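Local coordinates for L protein (CAS virus, PDB 5MV0) that probably serves as the cap-snatching endonuclease domain of the reptarenavirus polymerase, cutting capped host RNAs to supply primers for viral transcription, at residues L24-S29 and H61-I66. Sequence-based numbering, arbitrary orientation. Where two conformers were deposited one is given.
Sequences LYKQSS and HNTKEI
Gln27 sets its CG beside its own backbone N (chi1 -69°) and then runs straight out, carrying its amide across to Thr63, whose CG2 lies anti to the carbonyl carbon and is turned to receive it. The two side chains meet at roughly a right angle, Thr63 CG2 lying against the amide, nearest to Gln27 OE1 at 3.1 Å. Gln27 is modelled in two conformers, and the details here belong to one of them. In that copy OE1 comes obliquely to the His61 ring, 3.2 Å from CE1, with amide and ring planes 66° apart. OE1 is buried here and has no polar partner in the model; because Gln27 has two conformers, its close approaches to Thr63 and His61 are doubtful. The Thr63 methyl also covers one face of the His61 imidazole, 3.5 Å above its plane and displaced toward the rim. The ring is held from elsewhere, through a hydrogen bond from NE2 to Glu50 on helix 34-57, the helix whose Thr47 also touches Gln27.

In this cap-snatching domain, a member of the PDDEXK nuclease clan, the contact joins the 3-10 turn following helix 4-20 to the loop leaving strand 60-61 at the edge of the mixed sheet. That loop makes an inverse gamma turn at Asn62 and a type I turn from Asn62 to Glu65. The Asn62 amide braces it: OD1 accepts from Ile66 N at 3.0 Å, and ND2 gives an in-plane bond to Ile66 O at 2.9 Å.

In this conformer a water bridges the two segments, accepting from Gln27 NE2 at 3.0 Å and donating to Thr63 O at 2.6 Å, with a weak bond to Glu65 OE2. Flanking this, Lys26 passes CE within 3.7 Å of Thr63 OG1, while its NZ folds back to Asp23 O.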
ATOM      1  N   LEU B  24       4.860   4.799   2.021  1.00 21.58           N
ATOM      2  CA  LEU B  24       6.015   4.088   2.549  1.00 22.24           C
ATOM      3  C   LEU B  24       6.618   3.119   1.540  1.00 24.70           C
ATOM      4  O   LEU B  24       7.752   2.661   1.749  1.00 19.72           O
ATOM      5  CB  LEU B  24       5.617   3.325   3.816  1.00 19.82           C
ATOM      6  CG  LEU B  24       5.119   4.154   5.004  1.00 25.69           C
ATOM      7  CD1 LEU B  24       4.408   3.257   6.008  1.00 26.62           C
ATOM      8  CD2 LEU B  24       6.291   4.849   5.657  1.00 21.27           C
ATOM      9  N   TYR B  25       5.876   2.780   0.472  1.00 16.68           N
ATOM     10  CA  TYR B  25       6.337   1.759  -0.471  1.00 17.84           C
ATOM     11  C   TYR B  25       7.719   2.094  -1.020  1.00 21.90           C
ATOM     12  O   TYR B  25       8.568   1.205  -1.179  1.00 19.05           O
ATOM     13  CB  TYR B  25       5.339   1.606  -1.626  1.00 18.22           C
ATOM     14  CG  TYR B  25       5.915   0.850  -2.814  1.00 20.95           C
ATOM     15  CD1 TYR B  25       6.360   1.528  -3.947  1.00 19.84           C
ATOM     16  CD2 TYR B  25       6.041  -0.539  -2.785  1.00 20.75           C
ATOM     17  CE1 TYR B  25       6.898   0.848  -5.029  1.00 21.95           C
ATOM     18  CE2 TYR B  25       6.582  -1.227  -3.863  1.00 17.75           C
ATOM     19  CZ  TYR B  25       7.007  -0.528  -4.975  1.00 19.08           C
ATOM     20  OH  TYR B  25       7.558  -1.201  -6.034  1.00 20.58           O
ATOM     21  N   LYS B  26       7.965   3.367  -1.322  1.00 20.88           N
ATOM     22  CA  LYS B  26       9.220   3.702  -1.999  1.00 24.33           C
ATOM     23  C   LYS B  26      10.420   3.603  -1.070  1.00 25.59           C
ATOM     24  O   LYS B  26      11.556   3.546  -1.544  1.00 29.32           O
ATOM     25  CB  LYS B  26       9.149   5.101  -2.613  1.00 23.46           C
ATOM     26  CG  LYS B  26       8.691   6.205  -1.671  1.00 34.25           C
ATOM     27  CD  LYS B  26       8.538   7.524  -2.428  1.00 33.66           C
ATOM     28  CE  LYS B  26       7.900   8.599  -1.556  1.00 39.94           C
ATOM     29  NZ  LYS B  26       6.464   8.279  -1.258  1.00 39.05           N
ATOM     30  N   GLN B  27      10.192   3.556   0.235  1.00 24.50           N
ATOM     31  CA  GLN B  27      11.246   3.475   1.231  0.69 27.26           C
ATOM     32  C   GLN B  27      11.401   2.081   1.814  1.00 28.11           C
ATOM     33  O   GLN B  27      12.186   1.893   2.745  1.00 28.46           O
ATOM     34  CB  GLN B  27      10.968   4.459   2.362  0.69 28.28           C
ATOM     35  CG  GLN B  27      11.105   5.905   1.979  0.69 31.22           C
ATOM     36  CD  GLN B  27      11.000   6.784   3.188  0.69 33.61           C
ATOM     37  OE1 GLN B  27       9.904   7.003   3.713  0.69 28.39           O
ATOM     38  NE2 GLN B  27      12.144   7.274   3.669  0.69 26.40           N
ATOM     39  N   SER B  28      10.671   1.099   1.301  1.00 21.70           N
ATOM     40  CA  SER B  28      10.673  -0.203   1.939  1.00 17.75           C
ATOM     41  C   SER B  28      10.975  -1.283   0.916  1.00 25.23           C
ATOM     42  O   SER B  28      11.262  -1.012  -0.255  1.00 26.11           O
ATOM     43  CB  SER B  28       9.342  -0.459   2.654  1.00 22.17           C
ATOM     44  OG  SER B  28       9.529  -1.394   3.710  1.00 26.25           O
ATOM     45  N   SER B  29      10.919  -2.526   1.380  1.00 23.93           N
ATOM     46  CA  SER B  29      11.293  -3.654   0.546  1.00 27.41           C
ATOM     47  C   SER B  29      10.746  -4.916   1.175  1.00 25.59           C
ATOM     48  O   SER B  29      10.604  -5.018   2.398  1.00 21.96           O
ATOM     49  CB  SER B  29      12.814  -3.775   0.385  1.00 34.98           C
ATOM     50  OG  SER B  29      13.462  -3.844   1.649  1.00 32.74           O
ATOM     51  N   HIS B  61       7.976  14.934   4.749  1.00 22.65           N
ATOM     52  CA  HIS B  61       8.823  13.791   5.086  1.00 19.52           C
ATOM     53  C   HIS B  61       9.944  13.685   4.062  1.00 19.02           C
ATOM     54  O   HIS B  61       9.687  13.568   2.857  1.00 19.86           O
ATOM     55  CB  HIS B  61       7.996  12.512   5.110  1.00 22.50           C
ATOM     56  CG  HIS B  61       8.729  11.314   5.628  1.00 23.08           C
ATOM     57  ND1 HIS B  61       8.344  10.024   5.322  1.00 23.05           N
ATOM     58  CD2 HIS B  61       9.801  11.203   6.449  1.00 19.30           C
ATOM     59  CE1 HIS B  61       9.157   9.171   5.920  1.00 24.02           C
ATOM     60  NE2 HIS B  61      10.047   9.859   6.615  1.00 20.91           N
ATOM     61  N   ASN B  62      11.187  13.705   4.537  1.00 16.17           N
ATOM     62  CA  ASN B  62      12.357  13.891   3.669  1.00 18.29           C
ATOM     63  C   ASN B  62      12.851  12.560   3.085  1.00 18.84           C
ATOM     64  O   ASN B  62      13.998  12.151   3.275  1.00 19.37           O
ATOM     65  CB  ASN B  62      13.462  14.596   4.451  1.00 20.79           C
ATOM     66  CG  ASN B  62      14.683  14.902   3.607  1.00 22.05           C
ATOM     67  OD1 ASN B  62      14.618  14.921   2.376  1.00 19.56           O
ATOM     68  ND2 ASN B  62      15.806  15.161   4.270  1.00 17.95           N
ATOM     69  N   THR B  63      11.977  11.904   2.313  1.00 20.99           N
ATOM     70  CA  THR B  63      12.324  10.612   1.717  1.00 20.73           C
ATOM     71  C   THR B  63      13.365  10.718   0.604  1.00 26.38           C
ATOM     72  O   THR B  63      14.010   9.714   0.283  1.00 22.24           O
ATOM     73  CB  THR B  63      11.075   9.914   1.163  1.00 20.59           C
ATOM     74  OG1 THR B  63      10.537  10.679   0.079  1.00 22.16           O
ATOM     75  CG2 THR B  63      10.022   9.766   2.241  1.00 26.22           C
ATOM     76  N   LYS B  64      13.531  11.882  -0.020  1.00 16.60           N
ATOM     77  CA  LYS B  64      14.612  12.008  -0.986  1.00 20.18           C
ATOM     78  C   LYS B  64      15.946  12.281  -0.315  1.00 18.75           C
ATOM     79  O   LYS B  64      16.965  12.346  -1.004  1.00 21.71           O
ATOM     80  CB  LYS B  64      14.299  13.106  -2.000  1.00 22.31           C
ATOM     81  CG  LYS B  64      13.065  12.799  -2.840  1.00 25.90           C
ATOM     82  CD  LYS B  64      12.804  13.913  -3.808  1.00 27.74           C
ATOM     83  CE  LYS B  64      11.340  14.278  -3.872  1.00 37.56           C
ATOM     84  NZ  LYS B  64      11.156  15.392  -4.849  1.00 37.71           N
ATOM     85  N   GLU B  65      15.938  12.461   1.006  1.00 19.64           N
ATOM     86  CA  GLU B  65      17.146  12.591   1.813  1.00 23.29           C
ATOM     87  C   GLU B  65      18.003  13.766   1.353  1.00 17.92           C
ATOM     88  O   GLU B  65      19.224  13.660   1.235  1.00 22.99           O
ATOM     89  CB  GLU B  65      17.943  11.280   1.816  1.00 21.03           C
ATOM     90  CG  GLU B  65      17.120  10.121   2.353  1.00 26.41           C
ATOM     91  CD  GLU B  65      17.919   8.854   2.574  1.00 38.07           C
ATOM     92  OE1 GLU B  65      19.032   8.730   2.025  1.00 40.28           O
ATOM     93  OE2 GLU B  65      17.423   7.975   3.303  1.00 49.32           O
ATOM     94  N   ILE B  66      17.363  14.901   1.072  1.00 15.20           N
ATOM     95  CA  ILE B  66      18.145  16.104   0.844  1.00 22.99           C
ATOM     96  C   ILE B  66      18.778  16.545   2.160  1.00 22.92           C
ATOM     97  O   ILE B  66      18.263  16.279   3.259  1.00 18.41           O
ATOM     98  CB  ILE B  66      17.308  17.236   0.217  1.00 21.17           C
ATOM     99  CG1 ILE B  66      16.226  17.723   1.180  1.00 26.56           C
ATOM    100  CG2 ILE B  66      16.704  16.786  -1.122  1.00 25.30           C
ATOM    101  CD1 ILE B  66      15.504  18.948   0.668  1.00 24.47           C
TER
HETATM  102  O   HOH W   1      14.461   7.618   1.726  1.00 37.03           O